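Local atomic coordinates of uncharacterized protein (Vanderwaltozyma polyspora, PDB entry 5THE), a protein that forms the C-terminal lobe of a budding-yeast Argonaute, probably binds RNA and contributes to the selectivity of target RNA cleavage. Residues Ile339-Asp344 with Val383-Thr388; Lys75-Arg80 with Val115-Ser120; Tyr302-Gly307 with Val533-Val538. One frame throughout, in Å; residues are numbered along the deposited sequence.

Interaction 1 of 3, residues Ile339-Asp344 with Val383-Thr388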
loop_
_atom_site.group_PDB
_atom_site.type_symbol
_atom_site.label_atom_id
_atom_site.label_comp_id
_atom_site.label_asym_id
_atom_site.label_seq_id
_atom_site.Cartn_x
_atom_site.Cartn_y
_atom_site.Cartn_z
ATOM N N ILE A 339 -4.002 13.555 -12.965
ATOM C CA ILE A 339 -3.138 12.495 -12.457
ATOM C C ILE A 339 -2.345 13.039 -11.274
ATOM O O ILE A 339 -1.776 14.134 -11.345
ATOM C CB ILE A 339 -2.196 11.960 -13.557
ATOM C CG1 ILE A 339 -3.014 11.405 -14.727
ATOM C CG2 ILE A 339 -1.273 10.905 -13.030
ATOM C CD1 ILE A 339 -2.143 10.907 -15.882
ATOM N N MET A 340 -2.312 12.270 -10.191
ATOM C CA MET A 340 -1.542 12.580 -8.989
ATOM C C MET A 340 -0.506 11.481 -8.805
ATOM O O MET A 340 -0.871 10.316 -8.619
ATOM C CB MET A 340 -2.465 12.669 -7.775
ATOM C CG MET A 340 -1.789 13.018 -6.474
ATOM S SD MET A 340 -1.926 14.777 -6.126
ATOM C CE MET A 340 -3.696 15.012 -6.337
ATOM N N TYR A 341 0.778 11.850 -8.848
ATOM C CA TYR A 341 1.883 10.896 -8.910
ATOM C C TYR A 341 2.735 10.990 -7.643
ATOM O O TYR A 341 3.510 11.938 -7.467
ATOM C CB TYR A 341 2.711 11.159 -10.164
ATOM C CG TYR A 341 3.950 10.314 -10.289
ATOM C CD1 TYR A 341 3.878 8.930 -10.213
ATOM C CD2 TYR A 341 5.195 10.900 -10.503
ATOM C CE1 TYR A 341 5.026 8.144 -10.332
ATOM C CE2 TYR A 341 6.343 10.131 -10.626
ATOM C CZ TYR A 341 6.251 8.754 -10.549
ATOM O OH TYR A 341 7.383 7.980 -10.682
ATOM N N PHE A 342 2.592 10.007 -6.756
ATOM C CA PHE A 342 3.367 9.978 -5.516
ATOM C C PHE A 342 4.623 9.159 -5.747
ATOM O O PHE A 342 4.539 7.990 -6.120
ATOM C CB PHE A 342 2.577 9.378 -4.358
ATOM C CG PHE A 342 1.574 10.311 -3.777
ATOM C CD1 PHE A 342 1.922 11.168 -2.740
ATOM C CD2 PHE A 342 0.286 10.335 -4.262
ATOM C CE1 PHE A 342 0.992 12.033 -2.197
ATOM C CE2 PHE A 342 -0.655 11.204 -3.715
ATOM C CZ PHE A 342 -0.290 12.054 -2.686
ATOM N N ARG A 343 5.779 9.766 -5.517
ATOM C CA ARG A 343 7.049 9.109 -5.793
ATOM C C ARG A 343 7.787 8.860 -4.483
ATOM O O ARG A 343 8.117 9.807 -3.762
ATOM C CB ARG A 343 7.903 9.950 -6.736
ATOM C CG ARG A 343 9.291 9.391 -6.926
ATOM C CD ARG A 343 9.278 8.004 -7.525
ATOM N NE ARG A 343 10.459 7.855 -8.359
ATOM C CZ ARG A 343 11.605 7.355 -7.920
ATOM N NH1 ARG A 343 11.690 6.924 -6.671
ATOM N NH2 ARG A 343 12.652 7.273 -8.729
ATOM N N ASP A 344 8.050 7.592 -4.184
ATOM C CA ASP A 344 8.769 7.211 -2.973
ATOM C C ASP A 344 10.128 6.635 -3.347
ATOM O O ASP A 344 10.357 6.191 -4.476
ATOM C CB ASP A 344 7.978 6.177 -2.156
ATOM C CG ASP A 344 8.529 6.001 -0.768
ATOM O OD1 ASP A 344 8.484 4.885 -0.221
ATOM O OD2 ASP A 344 9.022 7.001 -0.214
ATOM N N VAL A 383 -0.676 16.770 -14.581
ATOM C CA VAL A 383 -0.033 15.904 -13.604
ATOM C C VAL A 383 0.412 16.730 -12.400
ATOM O O VAL A 383 0.915 17.850 -12.545
ATOM C CB VAL A 383 1.161 15.174 -14.246
ATOM C CG1 VAL A 383 1.893 14.323 -13.220
ATOM C CG2 VAL A 383 0.683 14.322 -15.436
ATOM N N THR A 384 0.225 16.179 -11.207
ATOM C CA THR A 384 0.880 16.689 -10.008
ATOM C C THR A 384 1.805 15.590 -9.512
ATOM O O THR A 384 1.390 14.430 -9.416
ATOM C CB THR A 384 -0.127 17.074 -8.915
ATOM O OG1 THR A 384 -0.967 18.145 -9.370
ATOM C CG2 THR A 384 0.625 17.528 -7.642
ATOM N N CYS A 385 3.048 15.939 -9.203
ATOM C CA CYS A 385 3.991 14.983 -8.635
ATOM C C CYS A 385 4.346 15.360 -7.194
ATOM O O CYS A 385 4.712 16.508 -6.908
ATOM C CB CYS A 385 5.259 14.891 -9.490
ATOM S SG CYS A 385 6.552 13.897 -8.724
ATOM N N ILE A 386 4.255 14.386 -6.291
ATOM C CA ILE A 386 4.648 14.586 -4.903
ATOM C C ILE A 386 5.644 13.509 -4.507
ATOM O O ILE A 386 5.367 12.313 -4.647
ATOM C CB ILE A 386 3.445 14.570 -3.944
ATOM C CG1 ILE A 386 2.479 15.699 -4.305
ATOM C CG2 ILE A 386 3.940 14.702 -2.489
ATOM C CD1 ILE A 386 1.265 15.774 -3.394
ATOM N N ALA A 387 6.795 13.931 -4.002
ATOM C CA ALA A 387 7.797 12.999 -3.520
ATOM C C ALA A 387 7.708 12.902 -2.004
ATOM O O ALA A 387 7.474 13.901 -1.317
ATOM C CB ALA A 387 9.200 13.435 -3.957
ATOM N N THR A 388 7.898 11.696 -1.490
ATOM C CA THR A 388 7.871 11.428 -0.062
ATOM C C THR A 388 9.213 10.882 0.396
ATOM O O THR A 388 9.812 10.027 -0.271
ATOM C CB THR A 388 6.758 10.425 0.291
ATOM O OG1 THR A 388 6.938 9.223 -0.471
ATOM C CG2 THR A 388 5.381 11.027 -0.034
#
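Phe342 and Ile386 run side by side, and the flat groups are met at rims and at a slant. Near the plane of the Phe342 ring, at its edge, sits CG2 of Thr388; CB of Ile386 comes in obliquely, 3.9 Å from CD1 of Phe342. Ile386 has CG1 beside the backbone N (chi1 -61°) and CD1 extended from it (chi2 -179°), which brings CD1 to CE1 of Phe342. Cys385 SG approaches the Tyr341 ring obliquely in a sulfur-aromatic contact, 3.7 Å from CD2 of Tyr341, while the phenol OH of that tyrosine bonds to Glu358. Met340 SD rests on Thr384 CB at 4.0 Å.

Between the two parallel strands five backbone bonds alternate in direction, among them Tyr341 N to Thr384 O at 2.7 Å. At the far end Thr388 OG1 donates to Asp344 OD2 (3.1 Å) from above the carboxylate plane. Asp344 OD1 pairs with Lys390 and lies close to Asp272 and Asp496, an acidic cluster reminiscent of RNase H-fold nucleases.

The strands belong to the beta-alpha-beta unit formed with helix 351-373 in the Piwi domain. Strand 264-274 flanks Ile339-Asp344 and strand 452-459 flanks Val383-Thr388, while helix 465-475 covers the face bearing Met340, Phe342 and Ile386.

Interaction 2 of 3, residues Lys75-Arg80 with Val115-Ser120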
loop_
_atom_site.group_PDB
_atom_site.type_symbol
_atom_site.label_atom_id
_atom_site.label_comp_id
_atom_site.label_asym_id
_atom_site.label_seq_id
_atom_site.Cartn_x
_atom_site.Cartn_y
_atom_site.Cartn_z
ATOM N N LYS A 75 -20.854 -14.023 -3.142
ATOM C CA LYS A 75 -20.996 -15.462 -2.980
ATOM C C LYS A 75 -20.002 -15.973 -1.942
ATOM O O LYS A 75 -18.904 -15.424 -1.790
ATOM C CB LYS A 75 -20.738 -16.164 -4.313
ATOM C CG LYS A 75 -21.628 -15.682 -5.428
ATOM C CD LYS A 75 -22.886 -16.552 -5.462
ATOM C CE LYS A 75 -22.633 -17.967 -6.000
ATOM N NZ LYS A 75 -23.418 -19.021 -5.251
ATOM N N GLN A 76 -20.372 -17.061 -1.270
ATOM C CA GLN A 76 -19.446 -17.738 -0.377
ATOM C C GLN A 76 -18.195 -18.168 -1.132
ATOM O O GLN A 76 -18.269 -18.649 -2.267
ATOM C CB GLN A 76 -20.113 -18.956 0.250
ATOM C CG GLN A 76 -19.342 -19.481 1.439
ATOM C CD GLN A 76 -19.976 -20.709 2.020
ATOM O OE1 GLN A 76 -20.129 -21.719 1.335
ATOM N NE2 GLN A 76 -20.366 -20.632 3.287
ATOM N N VAL A 77 -17.036 -17.959 -0.508
ATOM C CA VAL A 77 -15.742 -18.311 -1.083
ATOM C C VAL A 77 -15.217 -19.545 -0.366
ATOM O O VAL A 77 -15.337 -19.658 0.859
ATOM C CB VAL A 77 -14.746 -17.139 -0.956
ATOM C CG1 VAL A 77 -13.397 -17.499 -1.540
ATOM C CG2 VAL A 77 -15.310 -15.872 -1.615
ATOM N N ASN A 78 -14.627 -20.469 -1.119
ATOM C CA ASN A 78 -13.980 -21.621 -0.501
ATOM C C ASN A 78 -12.600 -21.222 -0.000
ATOM O O ASN A 78 -11.833 -20.567 -0.716
ATOM C CB ASN A 78 -13.855 -22.780 -1.489
ATOM C CG ASN A 78 -15.202 -23.272 -1.973
ATOM O OD1 ASN A 78 -16.035 -23.688 -1.180
ATOM N ND2 ASN A 78 -15.423 -23.216 -3.276
ATOM N N LEU A 79 -12.277 -21.636 1.216
ATOM C CA LEU A 79 -11.006 -21.306 1.858
ATOM C C LEU A 79 -10.286 -22.617 2.146
ATOM O O LEU A 79 -10.742 -23.402 2.980
ATOM C CB LEU A 79 -11.225 -20.503 3.142
ATOM C CG LEU A 79 -9.957 -20.047 3.877
ATOM C CD1 LEU A 79 -9.162 -19.107 3.000
ATOM C CD2 LEU A 79 -10.285 -19.374 5.197
ATOM N N ARG A 80 -9.170 -22.853 1.456
ATOM C CA ARG A 80 -8.415 -24.098 1.566
ATOM C C ARG A 80 -7.113 -23.832 2.306
ATOM O O ARG A 80 -6.281 -23.044 1.844
ATOM C CB ARG A 80 -8.104 -24.694 0.194
ATOM C CG ARG A 80 -9.296 -25.269 -0.541
ATOM C CD ARG A 80 -10.077 -26.257 0.311
ATOM N NE ARG A 80 -9.310 -27.446 0.682
ATOM C CZ ARG A 80 -9.036 -28.455 -0.143
ATOM N NH1 ARG A 80 -9.444 -28.413 -1.407
ATOM N NH2 ARG A 80 -8.349 -29.504 0.296
ATOM N N VAL A 115 -17.449 -11.306 5.337
ATOM C CA VAL A 115 -16.740 -12.240 4.476
ATOM C C VAL A 115 -17.187 -13.645 4.839
ATOM O O VAL A 115 -16.996 -14.096 5.977
ATOM C CB VAL A 115 -15.219 -12.099 4.624
ATOM C CG1 VAL A 115 -14.524 -13.000 3.629
ATOM C CG2 VAL A 115 -14.817 -10.639 4.457
ATOM N N ASP A 116 -17.763 -14.336 3.872
ATOM C CA ASP A 116 -18.347 -15.656 4.071
ATOM C C ASP A 116 -17.431 -16.677 3.400
ATOM O O ASP A 116 -17.364 -16.745 2.166
ATOM C CB ASP A 116 -19.770 -15.687 3.506
ATOM C CG ASP A 116 -20.468 -17.018 3.717
ATOM O OD1 ASP A 116 -20.086 -17.767 4.644
ATOM O OD2 ASP A 116 -21.417 -17.302 2.947
ATOM N N PHE A 117 -16.702 -17.435 4.211
ATOM C CA PHE A 117 -15.830 -18.496 3.730
ATOM C C PHE A 117 -16.440 -19.855 4.024
ATOM O O PHE A 117 -17.089 -20.056 5.053
ATOM C CB PHE A 117 -14.445 -18.446 4.383
ATOM C CG PHE A 117 -13.521 -17.435 3.778
ATOM C CD1 PHE A 117 -13.150 -17.525 2.449
ATOM C CD2 PHE A 117 -13.006 -16.409 4.543
ATOM C CE1 PHE A 117 -12.293 -16.599 1.895
ATOM C CE2 PHE A 117 -12.146 -15.478 3.992
ATOM C CZ PHE A 117 -11.795 -15.567 2.670
ATOM N N ASN A 118 -16.200 -20.790 3.110
ATOM C CA ASN A 118 -16.477 -22.204 3.311
ATOM C C ASN A 118 -15.128 -22.863 3.590
ATOM O O ASN A 118 -14.244 -22.848 2.729
ATOM C CB ASN A 118 -17.163 -22.775 2.064
ATOM C CG ASN A 118 -17.315 -24.296 2.089
ATOM O OD1 ASN A 118 -17.024 -24.968 3.078
ATOM N ND2 ASN A 118 -17.782 -24.838 0.976
ATOM N N VAL A 119 -14.953 -23.402 4.798
ATOM C CA VAL A 119 -13.670 -23.987 5.194
ATOM C C VAL A 119 -13.818 -25.492 5.375
ATOM O O VAL A 119 -13.103 -26.103 6.178
ATOM C CB VAL A 119 -13.120 -23.358 6.489
ATOM C CG1 VAL A 119 -12.816 -21.883 6.293
ATOM C CG2 VAL A 119 -14.105 -23.549 7.632
ATOM N N SER A 120 -14.750 -26.095 4.638
ATOM C CA SER A 120 -15.018 -27.519 4.806
ATOM C C SER A 120 -13.946 -28.389 4.156
ATOM O O SER A 120 -13.710 -29.512 4.612
ATOM C CB SER A 120 -16.402 -27.859 4.248
ATOM O OG SER A 120 -16.482 -27.563 2.867
#
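Leu79 packs down on Phe117: its CD2 stands over one face of the ring, 4.2 Å from the centroid and 19° off the normal, a CH-pi contact. This is the tight side. Leu79 CG is anti to the backbone N (chi1 -178°), which also lays CD2 against Val119 CG1 at 3.7 Å, while Val77 CG1 meets Phe117 CE1 at the same distance. Helices 95-111 and 228-241 bury Phe117 further. Between the strands, Asn118 N gives a 2.7 Å bond to Val77 O.

The other side is polar and opens toward solvent. Gln76 NE2 donates to Asp116 OD1 at 3.2 Å, straight and within its own amide plane but from above the carboxylate; Lys111 forms a salt bridge to the same oxygen. Asn118 OD1 accepts from Ser120 N (3.0 Å) and Ser120 OG, an Asx turn where the strand ends. Replacing Asn118 by an alanine would probably leave both Ser120 donors without this acceptor and set the turn free to move.

The parallel pairing belongs to the beta-alpha-beta unit with helix 95-111, probably in the MID domain. Its chemistry is two-sided: apolar groups seal the strands to the helices, and amides and charges fix the chain at the outer margin.

Interaction 3 of 3, residues Tyr302-Gly307 with Val533-Val538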
loop_
_atom_site.group_PDB
_atom_site.type_symbol
_atom_site.label_atom_id
_atom_site.label_comp_id
_atom_site.label_asym_id
_atom_site.label_seq_id
_atom_site.Cartn_x
_atom_site.Cartn_y
_atom_site.Cartn_z
ATOM N N TYR A 302 5.142 -3.884 -11.849
ATOM C CA TYR A 302 6.544 -3.693 -11.508
ATOM C C TYR A 302 7.393 -3.970 -12.746
ATOM O O TYR A 302 6.944 -4.608 -13.698
ATOM C CB TYR A 302 6.989 -4.613 -10.354
ATOM C CG TYR A 302 6.728 -6.056 -10.667
ATOM C CD1 TYR A 302 7.572 -6.773 -11.525
ATOM C CD2 TYR A 302 5.626 -6.705 -10.134
ATOM C CE1 TYR A 302 7.310 -8.095 -11.842
ATOM C CE2 TYR A 302 5.360 -8.021 -10.443
ATOM C CZ TYR A 302 6.195 -8.712 -11.291
ATOM O OH TYR A 302 5.900 -10.027 -11.578
ATOM N N MET A 303 8.637 -3.503 -12.716
ATOM C CA MET A 303 9.584 -3.848 -13.764
ATOM C C MET A 303 10.991 -3.790 -13.193
ATOM O O MET A 303 11.252 -3.125 -12.184
ATOM C CB MET A 303 9.467 -2.914 -14.972
ATOM C CG MET A 303 9.774 -1.474 -14.632
ATOM S SD MET A 303 9.527 -0.435 -16.075
ATOM C CE MET A 303 9.906 1.147 -15.396
ATOM N N LEU A 304 11.888 -4.521 -13.839
ATOM C CA LEU A 304 13.298 -4.477 -13.491
ATOM C C LEU A 304 13.909 -3.224 -14.101
ATOM O O LEU A 304 13.677 -2.933 -15.276
ATOM C CB LEU A 304 14.008 -5.725 -14.015
ATOM C CG LEU A 304 15.393 -5.975 -13.432
ATOM C CD1 LEU A 304 15.294 -6.257 -11.939
ATOM C CD2 LEU A 304 16.066 -7.130 -14.155
ATOM N N GLN A 305 14.666 -2.472 -13.305
ATOM C CA GLN A 305 15.353 -1.299 -13.829
ATOM C C GLN A 305 16.504 -1.723 -14.739
ATOM O O GLN A 305 16.851 -2.902 -14.848
ATOM C CB GLN A 305 15.885 -0.432 -12.694
ATOM C CG GLN A 305 14.809 0.240 -11.862
ATOM C CD GLN A 305 14.474 1.616 -12.388
ATOM O OE1 GLN A 305 13.695 1.761 -13.335
ATOM N NE2 GLN A 305 15.071 2.639 -11.787
ATOM N N ASP A 306 17.146 -0.723 -15.354
ATOM C CA ASP A 306 18.186 -0.957 -16.349
ATOM C C ASP A 306 19.542 -1.291 -15.745
ATOM O O ASP A 306 20.361 -1.915 -16.423
ATOM C CB ASP A 306 18.327 0.270 -17.251
ATOM C CG ASP A 306 17.178 0.405 -18.228
ATOM O OD1 ASP A 306 16.596 -0.632 -18.597
ATOM O OD2 ASP A 306 16.858 1.543 -18.630
ATOM N N GLY A 307 19.805 -0.892 -14.501
ATOM C CA GLY A 307 21.089 -1.126 -13.883
ATOM C C GLY A 307 21.000 -1.142 -12.372
ATOM O O GLY A 307 19.943 -0.874 -11.785
ATOM N N VAL A 533 13.318 -12.569 -17.800
ATOM C CA VAL A 533 13.712 -13.828 -17.183
ATOM C C VAL A 533 14.131 -13.613 -15.734
ATOM O O VAL A 533 13.814 -14.428 -14.860
ATOM C CB VAL A 533 14.826 -14.507 -18.007
ATOM C CG1 VAL A 533 15.348 -15.753 -17.284
ATOM C CG2 VAL A 533 14.307 -14.884 -19.398
ATOM N N LEU A 534 14.844 -12.524 -15.447
ATOM C CA LEU A 534 15.192 -12.245 -14.055
ATOM C C LEU A 534 13.949 -11.929 -13.237
ATOM O O LEU A 534 13.846 -12.320 -12.070
ATOM C CB LEU A 534 16.186 -11.085 -13.970
ATOM C CG LEU A 534 17.613 -11.358 -14.455
ATOM C CD1 LEU A 534 18.402 -10.054 -14.544
ATOM C CD2 LEU A 534 18.316 -12.390 -13.533
ATOM N N LEU A 535 13.003 -11.212 -13.827
ATOM C CA LEU A 535 11.819 -10.752 -13.108
ATOM C C LEU A 535 10.632 -10.916 -14.035
ATOM O O LEU A 535 10.181 -9.957 -14.670
ATOM C CB LEU A 535 11.985 -9.304 -12.638
ATOM C CG LEU A 535 10.893 -8.726 -11.737
ATOM C CD1 LEU A 535 10.494 -9.742 -10.673
ATOM C CD2 LEU A 535 11.408 -7.461 -11.095
ATOM N N PRO A 536 10.099 -12.134 -14.140
ATOM C CA PRO A 536 8.953 -12.364 -15.017
ATOM C C PRO A 536 7.745 -11.604 -14.511
ATOM O O PRO A 536 7.618 -11.320 -13.314
ATOM C CB PRO A 536 8.723 -13.880 -14.927
ATOM C CG PRO A 536 9.894 -14.433 -14.122
ATOM C CD PRO A 536 10.393 -13.304 -13.297
ATOM N N GLN A 537 6.869 -11.262 -15.450
ATOM C CA GLN A 537 5.621 -10.606 -15.113
ATOM C C GLN A 537 4.665 -11.599 -14.493
ATOM O O GLN A 537 4.625 -12.778 -14.837
ATOM C CB GLN A 537 4.967 -9.978 -16.345
ATOM C CG GLN A 537 5.652 -8.700 -16.788
ATOM C CD GLN A 537 5.645 -7.673 -15.678
ATOM O OE1 GLN A 537 4.592 -7.383 -15.115
ATOM N NE2 GLN A 537 6.829 -7.141 -15.331
ATOM N N VAL A 538 3.875 -11.092 -13.571
ATOM C CA VAL A 538 2.933 -11.920 -12.867
ATOM C C VAL A 538 1.841 -12.365 -13.835
ATOM O O VAL A 538 1.550 -11.694 -14.836
ATOM C CB VAL A 538 2.417 -11.093 -11.673
ATOM C CG1 VAL A 538 1.063 -10.562 -11.912
ATOM C CG2 VAL A 538 2.580 -11.835 -10.370
HETATM O O HOH W 1 3.686 -6.236 -13.034
#
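Tyr302 reaches Pro536 because its CG sits between the backbone N and the carbonyl carbon (chi1 56°), which swings the ring across to the 533-538 segment. Gln537 answers with a chain bent at chi2 (-59°), which turns its amide back past the tyrosine, the two side chains sliding by in opposite directions.

Two bonds follow. The Tyr302 OH donates to Pro536 O at 2.8 Å, in the carbonyl plane and on a lone pair, with that oxygen lying at the ring edge. Gln537 NE2 donates to Tyr302 O at 3.0 Å, tilted 28° from the carbonyl plane. A water perched above one face of the ring, toward its rim, accepts from Tyr302 N at 3.0 Å and faces Gln537 OE1, which also bonds to Lys543. The ring is thus fixed at its hydroxyl while its backbone is held on both N and O.

Apolar groups fill in beside it. Leu535 CG meets Tyr302 CE1 at 3.6 Å, and Leu304 CD2 touches Leu534 CD1 at 3.8 Å.

Here the chain leaves helix 531-534 at Leu535 and runs antiparallel to strand 300-305. Phe505 of helix 490-515 packs on Leu535 and Val538, Leu209 of helix 197-210 touches Tyr302, Pro536 and Val538, and Ile284 of strand 282-289 supports Leu304 and Leu535.

In the fold
From the N terminus, interaction 2 comes first: it closes a short loop through helix 95-111 and is finished well before the others begin, its centre about 39 Å from that of interaction 1 and about 34 Å from that of interaction 3. Residues 302-307 then open interaction 3, which waits more than 220 residues for its partner. Inside that long excursion interaction 1 opens and closes, around helix 351-373, so the two nest without crossing. Interactions 1 and 3 reach the same sheet, with nearest atoms about 6 Å apart. Interaction 3 brings the segment after helix 531-534 back against strand 300-305 of that sheet, while interaction 2 builds a separate parallel sheet.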